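Local coordinates for protein extracellular sialidase/neuraminidase, putative (Aspergillus fumigatus, PDB 2XZJ) that probably releases terminal sialic acids, notably KDN, from glycoconjugates as a six-bladed beta-propeller sialidase known as a KDNase, at residues 38-43 against 54-59; 61-66 against 362-367; 240-245 against 260-265; 274-279 against 336-341. All coordinates share one frame; numbering follows the deposited sequence.

Interaction 1: residues 38-43 against 54-59; sequences FRIPAV and FAEGRR. With KFN (2,6-anhydro-3-deoxy-D-glycero-D-galacto-non-2-enonic acid), chain E.
Phe38 faces Gly57 as a non-hydrogen-bonded antiparallel pair, with its CD1 3.8 Å from Gly57 CA. Its own CA makes a CA-H...O contact with Glu56 O. Arg39 and Glu56 form a hydrogen-bonded pair: Arg39 N donates to Glu56 O at 3.1 Å, and Glu56 N returns to Arg39 O at 2.7 Å. The Arg39 side chain bends at chi3 (56°), and its CD lies over one face of the Arg58 guanidinium. The two guanidinium planes stand 68° apart. Both groups serve the bound KFN. Arg39 NH1 and NH2 donate to one carboxylate oxygen, with NH2 to O1B at 2.8 Å. Arg58 NH2 donates to KFN O4, the oxygen carried on C4 of the ring. Ile40 lies alongside Glu56, its CG1 3.5 Å from Glu56 OE2. Glu56 OE1 accepts from both NE and NH2 of Arg58, which fixes the rotation of that guanidinium. Between Arg39 and Ala42 the register slips by one residue, a beta bulge. There Ile40 O is buried without a hydrogen bond and meets Ala55 CA at 3.5 Å. Pro41 CA approaches Phe54 O, and Ala42 restores regular pairing, its O taking Phe54 N at 2.7 Å. Glu354 holds Arg39 NE from the next sheet. This is the first hairpin of a propeller blade, and Phe38 to Pro41 form the FRIP motif of sialidases, whose arginine binds the substrate carboxylate.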
# COMPACT_ATOMS: atom_id res chain seq x y z
N PHE A 38 7.35 -9.07 7.68
CA PHE A 38 7.11 -7.88 6.87
C PHE A 38 5.64 -7.81 6.48
O PHE A 38 5.10 -8.79 5.99
CB PHE A 38 8.02 -7.88 5.64
CG PHE A 38 9.50 -7.80 6.00
CD1 PHE A 38 10.09 -6.57 6.29
CD2 PHE A 38 10.27 -8.96 6.07
CE1 PHE A 38 11.44 -6.49 6.64
CE2 PHE A 38 11.64 -8.90 6.42
CZ PHE A 38 12.22 -7.65 6.71
N ARG A 39 5.01 -6.66 6.73
CA ARG A 39 3.62 -6.45 6.35
C ARG A 39 3.43 -5.04 5.78
O ARG A 39 4.35 -4.20 5.79
CB ARG A 39 2.66 -6.65 7.54
CG ARG A 39 2.50 -8.08 8.05
CD ARG A 39 1.18 -8.23 8.78
NE ARG A 39 0.10 -7.82 7.89
CZ ARG A 39 -1.07 -7.33 8.26
NH1 ARG A 39 -1.37 -7.19 9.55
NH2 ARG A 39 -1.94 -6.97 7.32
N ILE A 40 2.22 -4.79 5.27
CA ILE A 40 1.82 -3.44 4.87
C ILE A 40 2.74 -2.87 3.76
O ILE A 40 3.51 -1.91 3.99
CB ILE A 40 1.69 -2.48 6.13
CG1 ILE A 40 1.10 -3.19 7.36
CG2 ILE A 40 0.88 -1.23 5.79
CD1 ILE A 40 -0.25 -3.91 7.15
N PRO A 41 2.66 -3.46 2.54
CA PRO A 41 3.47 -3.01 1.40
C PRO A 41 3.03 -1.69 0.76
O PRO A 41 1.86 -1.30 0.83
CB PRO A 41 3.27 -4.16 0.39
CG PRO A 41 1.87 -4.67 0.72
CD PRO A 41 1.91 -4.69 2.21
N ALA A 42 3.98 -1.02 0.12
CA ALA A 42 3.68 0.13 -0.73
C ALA A 42 4.75 0.21 -1.80
O ALA A 42 5.95 0.04 -1.51
CB ALA A 42 3.66 1.39 0.09
N VAL A 43 4.35 0.49 -3.02
CA VAL A 43 5.33 0.55 -4.12
C VAL A 43 5.04 1.69 -5.09
O VAL A 43 3.88 1.92 -5.45
CB VAL A 43 5.45 -0.82 -4.85
CG1 VAL A 43 4.13 -1.22 -5.59
CG2 VAL A 43 6.66 -0.83 -5.81
N PHE A 54 8.29 -0.34 -0.25
CA PHE A 54 8.29 -0.04 1.18
C PHE A 54 7.47 -1.07 1.94
O PHE A 54 6.56 -1.71 1.38
CB PHE A 54 7.69 1.34 1.48
CG PHE A 54 8.32 2.46 0.72
CD1 PHE A 54 7.88 2.78 -0.57
CD2 PHE A 54 9.32 3.23 1.29
CE1 PHE A 54 8.44 3.86 -1.28
CE2 PHE A 54 9.90 4.29 0.59
CZ PHE A 54 9.46 4.61 -0.70
N ALA A 55 7.79 -1.24 3.22
CA ALA A 55 7.02 -2.16 4.04
C ALA A 55 7.26 -1.89 5.52
O ALA A 55 8.19 -1.18 5.91
CB ALA A 55 7.34 -3.60 3.70
N GLU A 56 6.37 -2.42 6.33
CA GLU A 56 6.57 -2.39 7.76
C GLU A 56 7.47 -3.58 8.15
O GLU A 56 7.14 -4.73 7.87
CB GLU A 56 5.23 -2.46 8.47
CG GLU A 56 4.55 -1.12 8.68
CD GLU A 56 3.21 -1.27 9.37
OE1 GLU A 56 3.06 -2.20 10.20
OE2 GLU A 56 2.31 -0.46 9.09
N GLY A 57 8.61 -3.28 8.77
CA GLY A 57 9.45 -4.32 9.33
C GLY A 57 9.03 -4.51 10.78
O GLY A 57 9.33 -3.67 11.63
N ARG A 58 8.33 -5.60 11.04
CA ARG A 58 7.75 -5.87 12.37
C ARG A 58 8.73 -6.74 13.13
O ARG A 58 8.96 -7.92 12.79
CB ARG A 58 6.37 -6.50 12.25
CG ARG A 58 5.42 -5.63 11.40
CD ARG A 58 3.96 -6.06 11.49
NE ARG A 58 3.09 -4.97 11.04
CZ ARG A 58 1.77 -4.98 11.11
NH1 ARG A 58 1.13 -6.04 11.59
NH2 ARG A 58 1.08 -3.91 10.68
N ARG A 59 9.33 -6.14 14.15
CA ARG A 59 10.59 -6.64 14.68
C ARG A 59 10.47 -8.01 15.33
O ARG A 59 11.26 -8.91 15.04
CB ARG A 59 11.23 -5.64 15.63
CG ARG A 59 11.81 -4.40 14.94
CD ARG A 59 13.34 -4.47 14.83
NE ARG A 59 13.99 -4.60 16.15
CZ ARG A 59 14.71 -5.65 16.53
NH1 ARG A 59 14.88 -6.70 15.71
NH2 ARG A 59 15.27 -5.67 17.73
C1 KFN E . -5.09 -5.74 9.37
C3 KFN E . -3.25 -4.06 9.71
C4 KFN E . -2.75 -2.65 10.12
C5 KFN E . -3.78 -1.94 11.02
C6 KFN E . -5.21 -2.10 10.44
C7 KFN E . -6.34 -1.49 11.32
C8 KFN E . -7.70 -1.45 10.61
C9 KFN E . -8.81 -1.11 11.60
O5 KFN E . -3.48 -0.53 11.19
O1B KFN E . -4.23 -6.52 8.92
O1A KFN E . -6.33 -5.97 9.45
O4 KFN E . -1.44 -2.78 10.72
O6 KFN E . -5.55 -3.52 10.28
C2 KFN E . -4.61 -4.38 9.80
O7 KFN E . -6.50 -2.30 12.48
O8 KFN E . -7.71 -0.50 9.55
O9 KFN E . -8.65 0.24 12.08

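Interaction 2: residues 61-66 against 362-367; sequences TNQDFG and TGKNSY. With KFN (2,6-anhydro-3-deoxy-D-glycero-D-galacto-non-2-enonic acid), chain E.
Asn62 carries this contact with both its backbone and its side-chain amide. Its backbone N donates to Lys364 O at 3.0 Å in an almost straight bond (174°). The side-chain ND2 gives two bonds, one to Gly363 O at 2.8 Å and one to Ser366 O at 3.0 Å. The Ser366 oxygen is met on a lone pair, in the plane of both its carbonyl and the Asn62 amide. The Gly363 oxygen is reached with some tilt. With CG between the backbone N and the carbonyl carbon (chi1 69°), the side-chain amide and the backbone N-H both reach the turn of 362-367. A water donates to Asn62 OD1 and Thr362 O, which engages the other end of the amide. Beside it, the Gln63 side chain crosses Lys364 at a slant, with NE2 3.6 Å from Lys364 CB.

The acceptors are set by a type I beta turn from Gly363 to Ser366. Gly363 O takes Ser366 N as well as Asn62 ND2. Ser366 OG is held by Asp360 and Gly361. On the other side, Thr61 OG1 accepts from Gln63 N in an ST turn and donates to Gln63 OE1, which steadies the Gln63 chain. Further along, Asp64 forms a salt bridge with Arg58, and its OD1 comes within 3.3 Å of KFN O4. Segment 61-66 is the loop between strands 51-58 and 68-74. Segment 362-367 links strands 349-356 and 368-375, so the contact ties together loops of two neighbouring propeller blades.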
# COMPACT_ATOMS: atom_id res chain seq x y z
N THR A 61 7.15 -9.77 16.31
CA THR A 61 5.96 -10.59 16.05
C THR A 61 5.30 -10.03 14.80
O THR A 61 5.74 -9.03 14.24
CB THR A 61 4.92 -10.50 17.21
OG1 THR A 61 4.21 -9.26 17.13
CG2 THR A 61 5.58 -10.63 18.61
N ASN A 62 4.21 -10.66 14.39
CA ASN A 62 3.42 -10.12 13.27
C ASN A 62 2.38 -9.04 13.66
O ASN A 62 1.66 -8.53 12.79
CB ASN A 62 2.77 -11.28 12.52
CG ASN A 62 1.66 -11.97 13.32
OD1 ASN A 62 1.00 -11.34 14.14
ND2 ASN A 62 1.43 -13.25 13.04
N GLN A 63 2.32 -8.69 14.94
CA GLN A 63 1.33 -7.73 15.48
C GLN A 63 1.46 -6.31 14.94
O GLN A 63 2.54 -5.89 14.52
CB GLN A 63 1.35 -7.74 17.01
CG GLN A 63 0.86 -9.06 17.58
CD GLN A 63 1.26 -9.30 19.03
OE1 GLN A 63 2.39 -9.00 19.43
NE2 GLN A 63 0.36 -9.87 19.80
N ASP A 64 0.35 -5.58 14.95
CA ASP A 64 0.30 -4.23 14.38
C ASP A 64 0.99 -3.18 15.25
O ASP A 64 1.28 -2.07 14.81
CB ASP A 64 -1.15 -3.76 14.19
CG ASP A 64 -2.00 -4.69 13.35
OD1 ASP A 64 -1.47 -5.50 12.57
OD2 ASP A 64 -3.23 -4.58 13.47
N PHE A 65 1.20 -3.51 16.52
CA PHE A 65 1.73 -2.57 17.50
C PHE A 65 3.10 -3.08 17.96
O PHE A 65 3.50 -4.18 17.59
CB PHE A 65 0.75 -2.50 18.68
CG PHE A 65 0.36 -3.85 19.22
CD1 PHE A 65 1.19 -4.51 20.13
CD2 PHE A 65 -0.82 -4.48 18.80
CE1 PHE A 65 0.86 -5.78 20.62
CE2 PHE A 65 -1.16 -5.75 19.28
CZ PHE A 65 -0.32 -6.41 20.19
N GLY A 66 3.79 -2.32 18.80
CA GLY A 66 5.14 -2.69 19.22
C GLY A 66 6.19 -2.13 18.27
O GLY A 66 5.87 -1.31 17.42
N THR A 362 -3.62 -18.11 13.45
CA THR A 362 -3.95 -16.69 13.54
C THR A 362 -3.08 -15.94 14.57
O THR A 362 -3.25 -14.74 14.73
CB THR A 362 -5.44 -16.45 13.87
OG1 THR A 362 -5.76 -17.05 15.13
CG2 THR A 362 -6.35 -17.00 12.79
N GLY A 363 -2.17 -16.65 15.23
CA GLY A 363 -1.38 -16.10 16.33
C GLY A 363 -0.21 -15.20 15.95
O GLY A 363 0.20 -15.14 14.78
N LYS A 364 0.34 -14.53 16.97
CA LYS A 364 1.40 -13.52 16.80
C LYS A 364 2.71 -14.05 16.21
O LYS A 364 3.51 -13.28 15.66
CB LYS A 364 1.68 -12.79 18.13
CG LYS A 364 2.52 -13.59 19.13
CD LYS A 364 2.43 -12.97 20.55
CE LYS A 364 3.07 -13.88 21.60
NZ LYS A 364 2.57 -13.52 22.96
N ASN A 365 2.96 -15.36 16.33
CA ASN A 365 4.22 -15.91 15.80
C ASN A 365 4.19 -16.41 14.33
O ASN A 365 5.18 -16.96 13.83
CB ASN A 365 4.79 -16.97 16.75
CG ASN A 365 6.25 -17.27 16.47
OD1 ASN A 365 7.04 -16.35 16.22
ND2 ASN A 365 6.63 -18.54 16.53
N SER A 366 3.09 -16.19 13.62
CA SER A 366 2.99 -16.57 12.22
C SER A 366 3.80 -15.60 11.32
O SER A 366 3.49 -14.42 11.23
CB SER A 366 1.53 -16.63 11.77
OG SER A 366 0.96 -17.88 12.10
N TYR A 367 4.85 -16.13 10.69
CA TYR A 367 5.75 -15.34 9.88
C TYR A 367 5.02 -14.74 8.70
O TYR A 367 4.23 -15.42 8.05
CB TYR A 367 6.94 -16.20 9.44
CG TYR A 367 7.80 -16.58 10.63
CD1 TYR A 367 8.74 -15.69 11.14
CD2 TYR A 367 7.62 -17.81 11.27
CE1 TYR A 367 9.51 -16.02 12.25
CE2 TYR A 367 8.40 -18.16 12.39
CZ TYR A 367 9.33 -17.24 12.88
OH TYR A 367 10.13 -17.55 13.97
C1 KFN E . -5.09 -5.74 9.37
C3 KFN E . -3.25 -4.06 9.71
C4 KFN E . -2.75 -2.65 10.12
C5 KFN E . -3.78 -1.94 11.02
C6 KFN E . -5.21 -2.10 10.44
C7 KFN E . -6.34 -1.49 11.32
C8 KFN E . -7.70 -1.45 10.61
C9 KFN E . -8.81 -1.11 11.60
O5 KFN E . -3.48 -0.53 11.19
O1B KFN E . -4.23 -6.52 8.92
O1A KFN E . -6.33 -5.97 9.45
O4 KFN E . -1.44 -2.78 10.72
O6 KFN E . -5.55 -3.52 10.28
C2 KFN E . -4.61 -4.38 9.80
O7 KFN E . -6.50 -2.30 12.48
O8 KFN E . -7.71 -0.50 9.55
O9 KFN E . -8.65 0.24 12.08
O HOH W 1 -1.62 -11.98 15.40

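Interaction 3: residues 240-245 against 260-265; sequences LYRNDR and EGFGAF. With KFN (2,6-anhydro-3-deoxy-D-glycero-D-galacto-non-2-enonic acid), chain E.
This is packing inside one blade of the sialidase beta-propeller, running outward from the active site. Strand 250-258 pairs with both strand 240-244 and strand 261-268, so the two segments meet by side chains across it. The nearest CA atoms, Leu240 and Phe262, are 8.3 Å apart. Phe262 crosses Leu240 at about a right angle, and its CZ lies 3.5 Å from Leu240 CB. The same ring turns CE2 toward Arg242 CG, at 3.8 Å. Phe265 takes the next place, with CZ 3.6 Å from Arg242 CB and CE2 beside the Asp244 carboxylate. Arg242 thus lays its aliphatic stem against two aromatic rings. Bends at chi2 (-81°) and chi3 fold its guanidinium back toward Asp244. Ala202, Arg205 and Asn206 also accept from it, while Asp244 OD2 has a further donor in Gly227 N. Just past the strand, Arg245 reaches the bound KFN. Its NH1 and NH2 both donate to carboxylate oxygen O1A, and C8 lies over one face of its guanidinium. Within the blade, Arg242 grips Asp244 side-on, NE to OD1 and NH2 to OD2, each at 2.8 Å.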
# COMPACT_ATOMS: atom_id res chain seq x y z
N LEU A 240 -12.23 11.97 -9.21
CA LEU A 240 -11.58 11.21 -8.13
C LEU A 240 -12.47 10.05 -7.70
O LEU A 240 -13.69 10.10 -7.85
CB LEU A 240 -11.26 12.10 -6.92
CG LEU A 240 -10.43 13.37 -7.11
CD1 LEU A 240 -10.31 14.09 -5.81
CD2 LEU A 240 -9.04 13.08 -7.64
N TYR A 241 -11.85 9.01 -7.14
CA TYR A 241 -12.53 7.75 -6.86
C TYR A 241 -11.85 7.22 -5.61
O TYR A 241 -10.65 6.90 -5.63
CB TYR A 241 -12.34 6.81 -8.07
CG TYR A 241 -12.68 5.33 -7.92
CD1 TYR A 241 -11.73 4.42 -7.47
CD2 TYR A 241 -13.94 4.83 -8.30
CE1 TYR A 241 -12.02 3.06 -7.36
CE2 TYR A 241 -14.25 3.46 -8.19
CZ TYR A 241 -13.28 2.58 -7.72
OH TYR A 241 -13.57 1.22 -7.61
N ARG A 242 -12.61 7.19 -4.50
CA ARG A 242 -12.16 6.52 -3.28
C ARG A 242 -12.73 5.10 -3.26
O ARG A 242 -13.93 4.87 -3.55
CB ARG A 242 -12.60 7.24 -2.00
CG ARG A 242 -11.84 8.47 -1.59
CD ARG A 242 -10.52 8.16 -0.84
NE ARG A 242 -10.72 7.44 0.42
CZ ARG A 242 -10.23 7.82 1.60
NH1 ARG A 242 -9.50 8.91 1.70
NH2 ARG A 242 -10.46 7.07 2.68
N ASN A 243 -11.87 4.14 -2.93
CA ASN A 243 -12.28 2.76 -2.81
C ASN A 243 -11.64 2.25 -1.54
O ASN A 243 -10.44 1.94 -1.48
CB ASN A 243 -11.90 1.97 -4.08
CG ASN A 243 -12.26 0.49 -3.99
OD1 ASN A 243 -12.04 -0.16 -2.97
ND2 ASN A 243 -12.80 -0.04 -5.07
N ASP A 244 -12.47 2.18 -0.51
CA ASP A 244 -12.02 2.02 0.86
C ASP A 244 -12.34 0.64 1.42
O ASP A 244 -13.30 0.00 1.00
CB ASP A 244 -12.74 3.03 1.73
CG ASP A 244 -12.23 4.44 1.55
OD1 ASP A 244 -11.57 4.74 0.51
OD2 ASP A 244 -12.52 5.24 2.46
N ARG A 245 -11.54 0.23 2.40
CA ARG A 245 -11.82 -1.01 3.15
C ARG A 245 -13.12 -0.85 3.94
O ARG A 245 -13.32 0.18 4.58
CB ARG A 245 -10.64 -1.26 4.11
CG ARG A 245 -10.83 -2.38 5.10
CD ARG A 245 -9.57 -2.52 5.93
NE ARG A 245 -9.81 -3.26 7.16
CZ ARG A 245 -8.85 -3.82 7.88
NH1 ARG A 245 -7.57 -3.74 7.49
NH2 ARG A 245 -9.16 -4.47 9.00
N GLU A 260 -13.48 19.53 -4.99
CA GLU A 260 -14.53 20.35 -4.39
C GLU A 260 -15.46 19.55 -3.48
O GLU A 260 -16.20 20.14 -2.69
CB GLU A 260 -15.29 21.16 -5.47
CG GLU A 260 -14.41 22.27 -6.07
CD GLU A 260 -15.13 23.21 -7.04
OE1 GLU A 260 -15.55 22.77 -8.14
OE2 GLU A 260 -15.23 24.41 -6.72
N GLY A 261 -15.38 18.23 -3.56
CA GLY A 261 -16.12 17.36 -2.65
C GLY A 261 -16.55 16.03 -3.24
O GLY A 261 -16.53 15.84 -4.46
N PHE A 262 -16.94 15.12 -2.35
CA PHE A 262 -17.36 13.77 -2.74
C PHE A 262 -18.82 13.48 -2.44
O PHE A 262 -19.40 14.04 -1.50
CB PHE A 262 -16.52 12.73 -1.99
CG PHE A 262 -15.19 12.47 -2.61
CD1 PHE A 262 -14.17 13.43 -2.55
CD2 PHE A 262 -14.91 11.23 -3.18
CE1 PHE A 262 -12.92 13.18 -3.09
CE2 PHE A 262 -13.65 10.98 -3.73
CZ PHE A 262 -12.66 11.96 -3.68
N GLY A 263 -19.40 12.59 -3.24
CA GLY A 263 -20.69 11.98 -2.93
C GLY A 263 -20.54 10.91 -1.85
O GLY A 263 -19.44 10.70 -1.30
N ALA A 264 -21.65 10.22 -1.58
CA ALA A 264 -21.72 9.23 -0.54
C ALA A 264 -20.94 7.99 -0.93
O ALA A 264 -20.82 7.67 -2.12
CB ALA A 264 -23.18 8.87 -0.27
N PHE A 265 -20.42 7.29 0.08
CA PHE A 265 -19.87 5.96 -0.09
C PHE A 265 -20.99 4.94 -0.13
O PHE A 265 -21.94 5.02 0.67
CB PHE A 265 -18.92 5.59 1.06
CG PHE A 265 -17.56 6.22 0.94
CD1 PHE A 265 -17.33 7.52 1.37
CD2 PHE A 265 -16.50 5.50 0.41
CE1 PHE A 265 -16.07 8.11 1.24
CE2 PHE A 265 -15.23 6.07 0.29
CZ PHE A 265 -15.02 7.38 0.71
C1 KFN E . -5.09 -5.74 9.37
C3 KFN E . -3.25 -4.06 9.71
C4 KFN E . -2.75 -2.65 10.12
C5 KFN E . -3.78 -1.94 11.02
C6 KFN E . -5.21 -2.10 10.44
C7 KFN E . -6.34 -1.49 11.32
C8 KFN E . -7.70 -1.45 10.61
C9 KFN E . -8.81 -1.11 11.60
O5 KFN E . -3.48 -0.53 11.19
O1B KFN E . -4.23 -6.52 8.92
O1A KFN E . -6.33 -5.97 9.45
O4 KFN E . -1.44 -2.78 10.72
O6 KFN E . -5.55 -3.52 10.28
C2 KFN E . -4.61 -4.38 9.80
O7 KFN E . -6.50 -2.30 12.48
O8 KFN E . -7.71 -0.50 9.55
O9 KFN E . -8.65 0.24 12.08

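Interaction 4: residues 274-279 against 336-341; sequences PACQGS and GGYSSM. With KFN (2,6-anhydro-3-deoxy-D-glycero-D-galacto-non-2-enonic acid), chain E.
Gln277 lays its CB over the centre of the Tyr338 ring, 3.3 Å from the centroid and 12° off the normal, a CH-pi contact. Its amide then runs almost parallel to that ring, the planes 8° apart. A bend at chi2 turns the amide along strand 338-341. There it is bonded twice to the backbone of one residue: OE1 accepts Ser339 N at 2.8 Å, and NE2 donates to Ser339 O at 2.8 Å. Gln277 in this way does for the strand edge what a neighbouring strand would do. NE2 also bonds to Pro187 O. Cys276 SG sits obliquely beside the ring, 3.6 Å from Tyr338 CD1. Further on, Ser279 OG donates to Ser339 OG at 2.9 Å, and Met341 CE packs 3.5 Å from Ser279 OG. A water donates to Gln277 O and Gly337 O and accepts from Ser339 OG. The Tyr338 hydroxyl bonds to Glu229 beside KFN, consistent with the tyrosine-glutamate pair of sialidase active sites. Arg39 makes a cation-pi contact with the ring. Segment 274-279 leads into strand 279-284, the first of its sheet, and segment 336-341 lies on strand 334-343 of the next sheet. The touching parts run nearly the same way, 10° apart, joining the inner edges of two adjacent propeller blades.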
# COMPACT_ATOMS: atom_id res chain seq x y z
N PRO A 274 -12.88 -8.87 2.39
CA PRO A 274 -13.01 -9.53 3.69
C PRO A 274 -12.69 -8.60 4.86
O PRO A 274 -12.34 -9.08 5.94
CB PRO A 274 -11.95 -10.62 3.61
CG PRO A 274 -10.82 -9.96 2.82
CD PRO A 274 -11.54 -9.10 1.80
N ALA A 275 -12.85 -7.29 4.66
CA ALA A 275 -12.34 -6.26 5.58
C ALA A 275 -10.81 -6.32 5.59
O ALA A 275 -10.17 -6.72 6.56
CB ALA A 275 -12.91 -6.42 7.00
N CYS A 276 -10.24 -5.95 4.45
CA CYS A 276 -8.79 -5.88 4.30
C CYS A 276 -8.44 -4.70 3.40
O CYS A 276 -9.31 -4.19 2.70
CB CYS A 276 -8.30 -7.21 3.71
SG CYS A 276 -6.49 -7.42 3.46
N GLN A 277 -7.19 -4.24 3.44
CA GLN A 277 -6.72 -3.22 2.49
C GLN A 277 -6.69 -3.78 1.05
O GLN A 277 -6.66 -5.02 0.82
CB GLN A 277 -5.35 -2.69 2.99
CG GLN A 277 -4.62 -1.67 2.12
CD GLN A 277 -3.67 -2.30 1.09
OE1 GLN A 277 -3.80 -3.47 0.75
NE2 GLN A 277 -2.71 -1.52 0.59
N GLY A 278 -6.77 -2.86 0.08
CA GLY A 278 -6.66 -3.20 -1.34
C GLY A 278 -5.82 -2.11 -2.02
O GLY A 278 -5.38 -1.16 -1.36
N SER A 279 -5.63 -2.24 -3.33
CA SER A 279 -4.90 -1.25 -4.09
C SER A 279 -5.60 -0.95 -5.44
O SER A 279 -6.40 -1.78 -5.94
CB SER A 279 -3.45 -1.70 -4.29
OG SER A 279 -3.37 -2.95 -4.95
N GLY A 336 -1.69 -13.68 0.19
CA GLY A 336 -2.94 -12.94 0.36
C GLY A 336 -2.96 -12.02 1.56
O GLY A 336 -2.48 -12.36 2.64
N GLY A 337 -3.53 -10.84 1.34
CA GLY A 337 -3.62 -9.77 2.33
C GLY A 337 -3.49 -8.44 1.60
O GLY A 337 -3.93 -8.30 0.45
N TYR A 338 -2.85 -7.48 2.26
CA TYR A 338 -2.57 -6.14 1.71
C TYR A 338 -1.75 -6.21 0.43
O TYR A 338 -0.96 -7.14 0.24
CB TYR A 338 -1.79 -5.31 2.74
CG TYR A 338 -2.61 -4.79 3.91
CD1 TYR A 338 -3.54 -5.61 4.56
CD2 TYR A 338 -2.44 -3.49 4.37
CE1 TYR A 338 -4.30 -5.12 5.64
CE2 TYR A 338 -3.18 -3.00 5.44
CZ TYR A 338 -4.10 -3.83 6.07
OH TYR A 338 -4.83 -3.34 7.13
N SER A 339 -1.90 -5.19 -0.42
CA SER A 339 -1.25 -5.14 -1.72
C SER A 339 -0.96 -3.70 -2.14
O SER A 339 -1.55 -2.78 -1.60
CB SER A 339 -2.14 -5.81 -2.78
OG SER A 339 -3.32 -5.07 -3.00
N SER A 340 -0.05 -3.54 -3.12
CA SER A 340 0.27 -2.24 -3.72
C SER A 340 0.72 -2.50 -5.15
O SER A 340 1.44 -3.48 -5.41
CB SER A 340 1.37 -1.51 -2.93
OG SER A 340 1.60 -0.17 -3.39
N MET A 341 0.28 -1.65 -6.07
CA MET A 341 0.70 -1.72 -7.48
C MET A 341 1.32 -0.43 -8.01
O MET A 341 0.95 0.69 -7.62
CB MET A 341 -0.46 -2.10 -8.41
CG MET A 341 -1.17 -3.43 -8.11
SD MET A 341 -2.65 -3.64 -9.12
CE MET A 341 -3.76 -2.45 -8.35
C1 KFN E . -5.09 -5.74 9.37
C3 KFN E . -3.25 -4.06 9.71
C4 KFN E . -2.75 -2.65 10.12
C5 KFN E . -3.78 -1.94 11.02
C6 KFN E . -5.21 -2.10 10.44
C7 KFN E . -6.34 -1.49 11.32
C8 KFN E . -7.70 -1.45 10.61
C9 KFN E . -8.81 -1.11 11.60
O5 KFN E . -3.48 -0.53 11.19
O1B KFN E . -4.23 -6.52 8.92
O1A KFN E . -6.33 -5.97 9.45
O4 KFN E . -1.44 -2.78 10.72
O6 KFN E . -5.55 -3.52 10.28
C2 KFN E . -4.61 -4.38 9.80
O7 KFN E . -6.50 -2.30 12.48
O8 KFN E . -7.71 -0.50 9.55
O9 KFN E . -8.65 0.24 12.08
O HOH W 2 -5.07 -6.17 -1.16

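How the interactions relate
All four contacts touch KFN, which lies at the centre of the propeller. Interaction 1 comes first along the chain, within the sheet of strands 37-45 and 51-58. Interactions 3 and 4 follow in series, both nested inside the long loop that interaction 2 closes. Interactions 1 and 2 have centres about 13 Å apart and touch through the Arg58-Asp64 salt bridge. The centre of interaction 4 is also about 13 Å from that of interaction 1, and Val43 N meets Ser340 OG between them. The centres of interactions 3 and 1 are about 26 Å apart, on different blades, yet Arg245 of interaction 3 reaches interaction 4. Separate blades therefore supply Arg39 and Arg245 to the same ligand carboxylate.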